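Local structure of transcription factor tau subunit sfc1 (Schizosaccharomyces pombe, 4BJI) at residues T15-H27 and Y91-N103. The protein contributes, through this DNA-binding domain, to the tauA part of TFIIIC that binds boxA promoter DNA of tRNA and similar RNA polymerase III genes. Numbering follows the deposited sequence. Where two conformers were deposited one is given.
Sequences TNMGVESVPTCRH and YTRFGYDPRKDSN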
ATOM      1  N   THR A  15      13.947   3.009  -3.040  0.63 10.25           N
ATOM      2  CA  THR A  15      14.259   3.783  -1.832  0.63 11.09           C
ATOM      3  C   THR A  15      13.976   2.983  -0.565  0.63  8.18           C
ATOM      4  O   THR A  15      13.179   2.060  -0.536  0.63  9.04           O
ATOM      5  CB  THR A  15      13.422   5.108  -1.728  0.63  9.35           C
ATOM      6  OG1 THR A  15      12.048   4.827  -1.918  0.63  7.29           O
ATOM      7  CG2 THR A  15      13.881   6.123  -2.748  0.63 13.56           C
ATOM      8  N   ASN A  16      14.657   3.386   0.506  1.00 11.19           N
ATOM      9  CA  ASN A  16      14.251   3.017   1.857  1.00  9.74           C
ATOM     10  C   ASN A  16      14.122   4.275   2.713  1.00  9.07           C
ATOM     11  O   ASN A  16      14.405   5.384   2.267  1.00  9.14           O
ATOM     12  CB  ASN A  16      15.214   1.987   2.446  1.00 10.56           C
ATOM     13  CG  ASN A  16      16.629   2.521   2.627  1.00 10.33           C
ATOM     14  OD1 ASN A  16      16.847   3.570   3.251  1.00 10.60           O
ATOM     15  ND2 ASN A  16      17.599   1.776   2.132  1.00 12.52           N
HETATM   16  N   MSE A  17      13.708   4.083   3.963  1.00  9.78           N
HETATM   17  CA  MSE A  17      13.389   5.202   4.836  1.00  8.64           C
HETATM   18  C   MSE A  17      14.573   6.081   5.188  1.00 10.40           C
HETATM   19  O   MSE A  17      14.390   7.210   5.669  1.00 11.69           O
HETATM   20  CB  MSE A  17      12.745   4.705   6.126  1.00 11.07           C
HETATM   21  CG  MSE A  17      11.304   4.216   5.896  1.00 10.97           C
HETATM   22 SE   MSE A  17      10.039   5.664   5.540  1.00 12.35          SE
HETATM   23  CE  MSE A  17      10.040   6.408   7.311  1.00 18.54           C
ATOM     24  N   GLY A  18      15.769   5.569   4.976  1.00  9.76           N
ATOM     25  CA  GLY A  18      16.967   6.341   5.244  1.00 12.54           C
ATOM     26  C   GLY A  18      17.415   7.278   4.140  1.00 13.82           C
ATOM     27  O   GLY A  18      18.374   8.053   4.340  1.00 18.49           O
ATOM     28  N   VAL A  19      16.748   7.270   2.995  1.00 13.12           N
ATOM     29  CA  VAL A  19      17.208   8.060   1.832  1.00 14.87           C
ATOM     30  C   VAL A  19      17.123   9.554   2.159  1.00 13.67           C
ATOM     31  O   VAL A  19      16.147  10.020   2.737  1.00 14.44           O
ATOM     32  CB  VAL A  19      16.390   7.726   0.565  1.00 15.04           C
ATOM     33  CG1 VAL A  19      14.924   8.295   0.611  1.00 16.10           C
ATOM     34  CG2 VAL A  19      17.123   8.251  -0.673  1.00 19.23           C
ATOM     35  N   GLU A  20      18.152  10.323   1.796  1.00 16.31           N
ATOM     36  CA  GLU A  20      18.134  11.743   2.152  1.00 20.07           C
ATOM     37  C   GLU A  20      17.004  12.508   1.441  1.00 15.92           C
ATOM     38  O   GLU A  20      16.200  13.200   2.079  1.00 21.60           O
ATOM     39  CB  GLU A  20      19.485  12.394   1.839  1.00 27.11           C
ATOM     40  CG  GLU A  20      19.591  13.799   2.400  1.00 48.48           C
ATOM     41  CD  GLU A  20      20.914  14.467   2.068  1.00 67.69           C
ATOM     42  OE1 GLU A  20      21.944  13.760   2.018  1.00 73.76           O
ATOM     43  OE2 GLU A  20      20.917  15.697   1.849  1.00 72.06           O
ATOM     44  N   SER A  21      16.945  12.369   0.133  1.00 16.90           N
ATOM     45  CA  SER A  21      15.944  13.035  -0.689  0.51 19.28           C
ATOM     46  C   SER A  21      15.320  11.998  -1.610  1.00 14.33           C
ATOM     47  O   SER A  21      16.033  11.177  -2.190  1.00 17.89           O
ATOM     48  CB  SER A  21      16.597  14.135  -1.531  0.51 26.29           C
ATOM     49  OG  SER A  21      17.314  15.046  -0.719  0.51 29.86           O
ATOM     50  N   VAL A  22      14.004  12.026  -1.755  1.00 12.48           N
ATOM     51  CA  VAL A  22      13.355  11.098  -2.675  1.00 13.11           C
ATOM     52  C   VAL A  22      13.629  11.473  -4.143  1.00 12.51           C
ATOM     53  O   VAL A  22      13.865  12.629  -4.496  1.00 15.43           O
ATOM     54  CB  VAL A  22      11.835  10.975  -2.431  1.00 10.75           C
ATOM     55  CG1 VAL A  22      11.578  10.571  -1.000  1.00 12.45           C
ATOM     56  CG2 VAL A  22      11.129  12.280  -2.785  1.00 13.36           C
ATOM     57  N   PRO A  23      13.568  10.476  -5.029  1.00 13.64           N
ATOM     58  CA  PRO A  23      13.792  10.721  -6.445  1.00 14.89           C
ATOM     59  C   PRO A  23      12.840  11.773  -7.032  1.00 13.41           C
ATOM     60  O   PRO A  23      11.643  11.756  -6.721  1.00 13.52           O
ATOM     61  CB  PRO A  23      13.499   9.348  -7.065  1.00 16.13           C
ATOM     62  CG  PRO A  23      13.807   8.377  -5.992  1.00 15.82           C
ATOM     63  CD  PRO A  23      13.328   9.051  -4.730  1.00 14.97           C
ATOM     64  N   THR A  24      13.362  12.655  -7.895  1.00 16.07           N
ATOM     65  CA  THR A  24      12.565  13.726  -8.514  1.00 18.03           C
ATOM     66  C   THR A  24      12.391  13.559 -10.037  1.00 17.96           C
ATOM     67  O   THR A  24      11.555  14.234 -10.638  1.00 21.37           O
ATOM     68  CB  THR A  24      13.161  15.114  -8.251  1.00 23.35           C
ATOM     69  OG1 THR A  24      14.522  15.142  -8.693  1.00 25.90           O
ATOM     70  CG2 THR A  24      13.119  15.425  -6.769  1.00 22.06           C
ATOM     71  N   CYS A  25      13.112  12.607 -10.612  1.00 17.03           N
ATOM     72  CA  CYS A  25      12.995  12.315 -12.042  1.00 17.51           C
ATOM     73  C   CYS A  25      13.388  10.863 -12.337  1.00 19.11           C
ATOM     74  O   CYS A  25      13.977  10.169 -11.485  1.00 18.70           O
ATOM     75  CB  CYS A  25      13.849  13.284 -12.861  1.00 25.94           C
ATOM     76  SG  CYS A  25      15.587  13.088 -12.585  1.00 25.72           S
ATOM     77  N   ARG A  26      13.080  10.412 -13.546  1.00 16.15           N
ATOM     78  CA  ARG A  26      13.333   9.032 -13.936  1.00 16.03           C
ATOM     79  C   ARG A  26      14.826   8.690 -14.086  1.00 16.82           C
ATOM     80  O   ARG A  26      15.683   9.571 -14.246  1.00 21.13           O
ATOM     81  CB  ARG A  26      12.575   8.703 -15.221  1.00 15.33           C
ATOM     82  CG  ARG A  26      13.243   9.225 -16.477  1.00 17.36           C
ATOM     83  CD  ARG A  26      12.281   9.227 -17.627  1.00 22.81           C
ATOM     84  NE  ARG A  26      12.986   9.287 -18.904  1.00 26.24           N
ATOM     85  CZ  ARG A  26      12.425   9.693 -20.036  1.00 37.68           C
ATOM     86  NH1 ARG A  26      11.168  10.112 -20.041  1.00 36.59           N
ATOM     87  NH2 ARG A  26      13.131   9.701 -21.156  1.00 41.94           N
ATOM     88  N   HIS A  27      15.114   7.402 -14.055  1.00 16.92           N
ATOM     89  CA  HIS A  27      16.458   6.878 -14.213  1.00 17.68           C
ATOM     90  C   HIS A  27      17.070   7.375 -15.543  1.00 21.27           C
ATOM     91  O   HIS A  27      16.402   7.404 -16.577  1.00 21.21           O
ATOM     92  CB  HIS A  27      16.404   5.356 -14.136  1.00 18.34           C
ATOM     93  CG  HIS A  27      17.729   4.723 -13.885  1.00 22.58           C
ATOM     94  ND1 HIS A  27      18.766   4.799 -14.792  1.00 25.05           N
ATOM     95  CD2 HIS A  27      18.177   3.971 -12.852  1.00 24.96           C
ATOM     96  CE1 HIS A  27      19.811   4.148 -14.308  1.00 33.67           C
ATOM     97  NE2 HIS A  27      19.480   3.633 -13.136  1.00 31.15           N
ATOM     98  N   TYR A  91       4.609   2.348  -5.130  1.00  5.86           N
ATOM     99  CA  TYR A  91       5.179   3.274  -6.098  1.00  6.95           C
ATOM    100  C   TYR A  91       4.689   4.658  -5.771  1.00  7.36           C
ATOM    101  O   TYR A  91       3.474   4.886  -5.617  1.00  6.74           O
ATOM    102  CB  TYR A  91       4.726   2.876  -7.513  1.00  7.01           C
ATOM    103  CG  TYR A  91       5.257   1.533  -7.935  1.00  7.78           C
ATOM    104  CD1 TYR A  91       4.589   0.364  -7.601  1.00  8.53           C
ATOM    105  CD2 TYR A  91       6.450   1.429  -8.635  1.00  9.96           C
ATOM    106  CE1 TYR A  91       5.100  -0.888  -7.930  1.00 11.46           C
ATOM    107  CE2 TYR A  91       6.952   0.180  -8.981  1.00 10.33           C
ATOM    108  CZ  TYR A  91       6.254  -0.967  -8.625  1.00 12.36           C
ATOM    109  OH  TYR A  91       6.738  -2.241  -8.940  1.00 20.24           O
ATOM    110  N   THR A  92       5.622   5.596  -5.603  1.00  6.98           N
ATOM    111  CA  THR A  92       5.315   6.985  -5.217  1.00  6.38           C
ATOM    112  C   THR A  92       5.720   7.923  -6.343  1.00  7.24           C
ATOM    113  O   THR A  92       6.814   7.804  -6.910  1.00  7.94           O
ATOM    114  CB  THR A  92       6.093   7.344  -3.945  1.00  7.50           C
ATOM    115  OG1 THR A  92       5.724   6.453  -2.872  1.00  7.35           O
ATOM    116  CG2 THR A  92       5.799   8.772  -3.532  1.00  6.88           C
ATOM    117  N   ARG A  93       4.855   8.871  -6.662  1.00  7.81           N
ATOM    118  CA  ARG A  93       5.158   9.766  -7.754  0.59  7.89           C
ATOM    119  C   ARG A  93       6.415  10.591  -7.440  1.00  7.37           C
ATOM    120  O   ARG A  93       6.696  10.954  -6.280  1.00  8.88           O
ATOM    121  CB  ARG A  93       3.946  10.644  -8.078  0.59 11.22           C
ATOM    122  CG  ARG A  93       3.572  11.656  -7.027  0.59 10.04           C
ATOM    123  CD  ARG A  93       2.300  12.476  -7.439  0.59 10.57           C
ATOM    124  NE  ARG A  93       2.113  13.640  -6.569  0.59 16.71           N
ATOM    125  CZ  ARG A  93       0.961  14.061  -6.038  0.59 14.76           C
ATOM    126  NH1 ARG A  93      -0.230  13.465  -6.241  0.59  8.70           N
ATOM    127  NH2 ARG A  93       1.024  15.133  -5.247  0.59 19.83           N
ATOM    128  N   PHE A  94       7.205  10.876  -8.468  1.00  8.41           N
ATOM    129  CA  PHE A  94       8.457  11.612  -8.277  1.00  9.49           C
ATOM    130  C   PHE A  94       8.196  12.916  -7.518  1.00  8.85           C
ATOM    131  O   PHE A  94       7.195  13.594  -7.736  1.00 11.36           O
ATOM    132  CB  PHE A  94       9.112  11.926  -9.622  1.00  9.75           C
ATOM    133  CG  PHE A  94       9.667  10.702 -10.327  1.00 11.39           C
ATOM    134  CD1 PHE A  94      10.458   9.785  -9.665  1.00 11.18           C
ATOM    135  CD2 PHE A  94       9.412  10.488 -11.703  1.00 11.53           C
ATOM    136  CE1 PHE A  94      10.971   8.656 -10.320  1.00 10.81           C
ATOM    137  CE2 PHE A  94       9.935   9.368 -12.363  1.00 12.12           C
ATOM    138  CZ  PHE A  94      10.712   8.439 -11.664  1.00 12.09           C
ATOM    139  N   GLY A  95       9.106  13.204  -6.599  1.00 11.19           N
ATOM    140  CA  GLY A  95       9.106  14.448  -5.854  1.00 13.05           C
ATOM    141  C   GLY A  95       8.211  14.467  -4.633  1.00 13.39           C
ATOM    142  O   GLY A  95       8.335  15.393  -3.833  1.00 19.48           O
ATOM    143  N   TYR A  96       7.330  13.483  -4.477  1.00 10.08           N
ATOM    144  CA  TYR A  96       6.452  13.439  -3.307  1.00 10.19           C
ATOM    145  C   TYR A  96       7.152  12.607  -2.226  1.00  9.89           C
ATOM    146  O   TYR A  96       7.536  11.461  -2.484  1.00  9.94           O
ATOM    147  CB  TYR A  96       5.109  12.802  -3.648  1.00  9.55           C
ATOM    148  CG  TYR A  96       4.149  12.740  -2.477  1.00  9.80           C
ATOM    149  CD1 TYR A  96       3.475  13.874  -2.057  1.00 13.43           C
ATOM    150  CD2 TYR A  96       3.905  11.572  -1.794  1.00  9.19           C
ATOM    151  CE1 TYR A  96       2.599  13.829  -0.973  1.00 16.05           C
ATOM    152  CE2 TYR A  96       3.046  11.518  -0.742  1.00  9.07           C
ATOM    153  CZ  TYR A  96       2.404  12.646  -0.323  1.00 12.03           C
ATOM    154  OH  TYR A  96       1.538  12.565   0.746  1.00 13.24           O
ATOM    155  N   ASP A  97       7.353  13.190  -1.042  1.00  8.13           N
ATOM    156  CA  ASP A  97       7.994  12.501   0.087  1.00  7.46           C
ATOM    157  C   ASP A  97       6.952  12.260   1.173  1.00  8.88           C
ATOM    158  O   ASP A  97       6.594  13.168   1.922  1.00  9.11           O
ATOM    159  CB  ASP A  97       9.152  13.333   0.645  1.00 10.60           C
ATOM    160  CG  ASP A  97       9.988  12.569   1.646  1.00  9.66           C
ATOM    161  OD1 ASP A  97       9.528  11.527   2.162  1.00  9.37           O
ATOM    162  OD2 ASP A  97      11.143  13.002   1.881  1.00 10.18           O
ATOM    163  N   PRO A  98       6.450  11.025   1.279  1.00  7.20           N
ATOM    164  CA  PRO A  98       5.388  10.732   2.251  1.00  6.94           C
ATOM    165  C   PRO A  98       5.880  10.796   3.676  1.00  8.81           C
ATOM    166  O   PRO A  98       5.058  10.805   4.619  1.00  9.41           O
ATOM    167  CB  PRO A  98       4.947   9.322   1.866  1.00  8.10           C
ATOM    168  CG  PRO A  98       6.203   8.685   1.237  1.00  9.80           C
ATOM    169  CD  PRO A  98       6.828   9.855   0.456  1.00  9.57           C
ATOM    170  N   ARG A  99       7.197  10.887   3.878  1.00  9.45           N
ATOM    171  CA  ARG A  99       7.720  11.025   5.231  1.00  9.74           C
ATOM    172  C   ARG A  99       7.582  12.458   5.705  1.00 10.12           C
ATOM    173  O   ARG A  99       7.755  12.761   6.912  1.00 12.31           O
ATOM    174  CB  ARG A  99       9.222  10.664   5.274  1.00 10.37           C
ATOM    175  CG  ARG A  99       9.533   9.302   4.753  1.00 10.87           C
ATOM    176  CD  ARG A  99      11.032   9.112   4.563  1.00 13.83           C
ATOM    177  NE  ARG A  99      11.564  10.053   3.584  1.00 11.20           N
ATOM    178  CZ  ARG A  99      12.854  10.157   3.308  1.00 12.02           C
ATOM    179  NH1 ARG A  99      13.729   9.345   3.911  1.00 12.54           N
ATOM    180  NH2 ARG A  99      13.255  11.066   2.428  1.00 11.86           N
ATOM    181  N   LYS A 100       7.286  13.386   4.800  1.00  9.75           N
ATOM    182  CA  LYS A 100       7.174  14.805   5.146  1.00 10.39           C
ATOM    183  C   LYS A 100       5.750  15.312   5.236  1.00 14.42           C
ATOM    184  O   LYS A 100       5.506  16.479   5.570  1.00 21.82           O
ATOM    185  CB  LYS A 100       7.901  15.693   4.149  1.00 14.92           C
ATOM    186  CG  LYS A 100       9.378  15.487   4.068  1.00 21.53           C
ATOM    187  CD  LYS A 100       9.938  16.608   3.205  1.00 33.15           C
ATOM    188  CE  LYS A 100      11.412  16.452   2.874  1.00 43.23           C
ATOM    189  NZ  LYS A 100      12.274  16.287   4.077  1.00 45.69           N
ATOM    190  N   ASP A 101       4.780  14.460   4.913  1.00 10.59           N
ATOM    191  CA  ASP A 101       3.399  14.860   4.823  1.00 10.85           C
ATOM    192  C   ASP A 101       2.561  13.847   5.609  1.00  9.06           C
ATOM    193  O   ASP A 101       2.382  12.720   5.177  1.00  9.59           O
ATOM    194  CB  ASP A 101       2.977  14.890   3.336  1.00 13.12           C
ATOM    195  CG  ASP A 101       1.489  15.154   3.124  1.00 17.03           C
ATOM    196  OD1 ASP A 101       0.813  15.609   4.067  1.00 13.74           O
ATOM    197  OD2 ASP A 101       0.981  14.911   1.980  1.00 21.37           O
ATOM    198  N   SER A 102       2.033  14.259   6.760  1.00  9.76           N
ATOM    199  CA  SER A 102       1.257  13.316   7.567  1.00  9.05           C
ATOM    200  C   SER A 102      -0.028  12.847   6.882  1.00  9.12           C
ATOM    201  O   SER A 102      -0.588  11.829   7.273  1.00  7.95           O
ATOM    202  CB  SER A 102       0.963  13.848   8.940  1.00 11.99           C
ATOM    203  OG  SER A 102       0.170  15.002   8.836  1.00 13.27           O
ATOM    204  N   ASN A 103      -0.478  13.563   5.854  1.00  9.17           N
ATOM    205  CA  ASN A 103      -1.619  13.033   5.094  1.00 10.37           C
ATOM    206  C   ASN A 103      -1.296  11.689   4.458  1.00  9.12           C
ATOM    207  O   ASN A 103      -2.222  10.916   4.134  1.00 10.41           O
ATOM    208  CB  ASN A 103      -2.087  13.992   3.994  1.00 11.88           C
ATOM    209  CG  ASN A 103      -2.706  15.238   4.543  1.00 20.27           C
ATOM    210  OD1 ASN A 103      -3.319  15.229   5.612  1.00 23.96           O
ATOM    211  ND2 ASN A 103      -2.532  16.338   3.820  1.00 29.59           N
TER
HETATM  212  O   HOH W   1      12.731  14.099  -0.078  1.00 16.00           O
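Two loops run side by side here, tied backbone to backbone where Gly95 N, inside the type II turn from Arg93 to Tyr96, donates to Pro23 O at 2.9 Å. Beside that bond one face of the Phe94 ring carries the Cys25-Arg26 peptide, with Cys25 C over its centre, 3.6 Å above the plane; Pro23 CB touches the ring at CD1. Farther along, Val22 sets CG1 against the Asp97 carboxylate, 3.7 Å from CG, and CG2 against Tyr96 O.

In Arg99 a bend at chi3 (-62°) turns the guanidinium between Asp97 and the Val19 carbonyl. NH1 and NH2 close end-on round Val19 O, NH1 on a lone pair at 2.8 Å, while NH1 also reaches Met17 O from well above that carbonyl's plane. SE of Met17, a selenomethionine, lies 3.7 Å from Arg99 CD. Asp97, whose OD1 also takes Arg99 N in an Asx turn, holds the guanidinium side-on, NE to OD1 almost straight (171°) and NH2 to OD2; a water links OD2 to Val22 N. With an alanine at Arg99, Val19 O and the Asp97 carboxylate would probably lose their shared partner, and the turn from Asn16 to Val19 its anchor.

This surface contact of the helix-turn-helix family region joins the loop between strand 14-15 and helix 35-50 to the one leaving strand 90-93; between those strands runs strand 79-82, whose Tyr80 touches Val22 and hydrogen-bonds Tyr96 O.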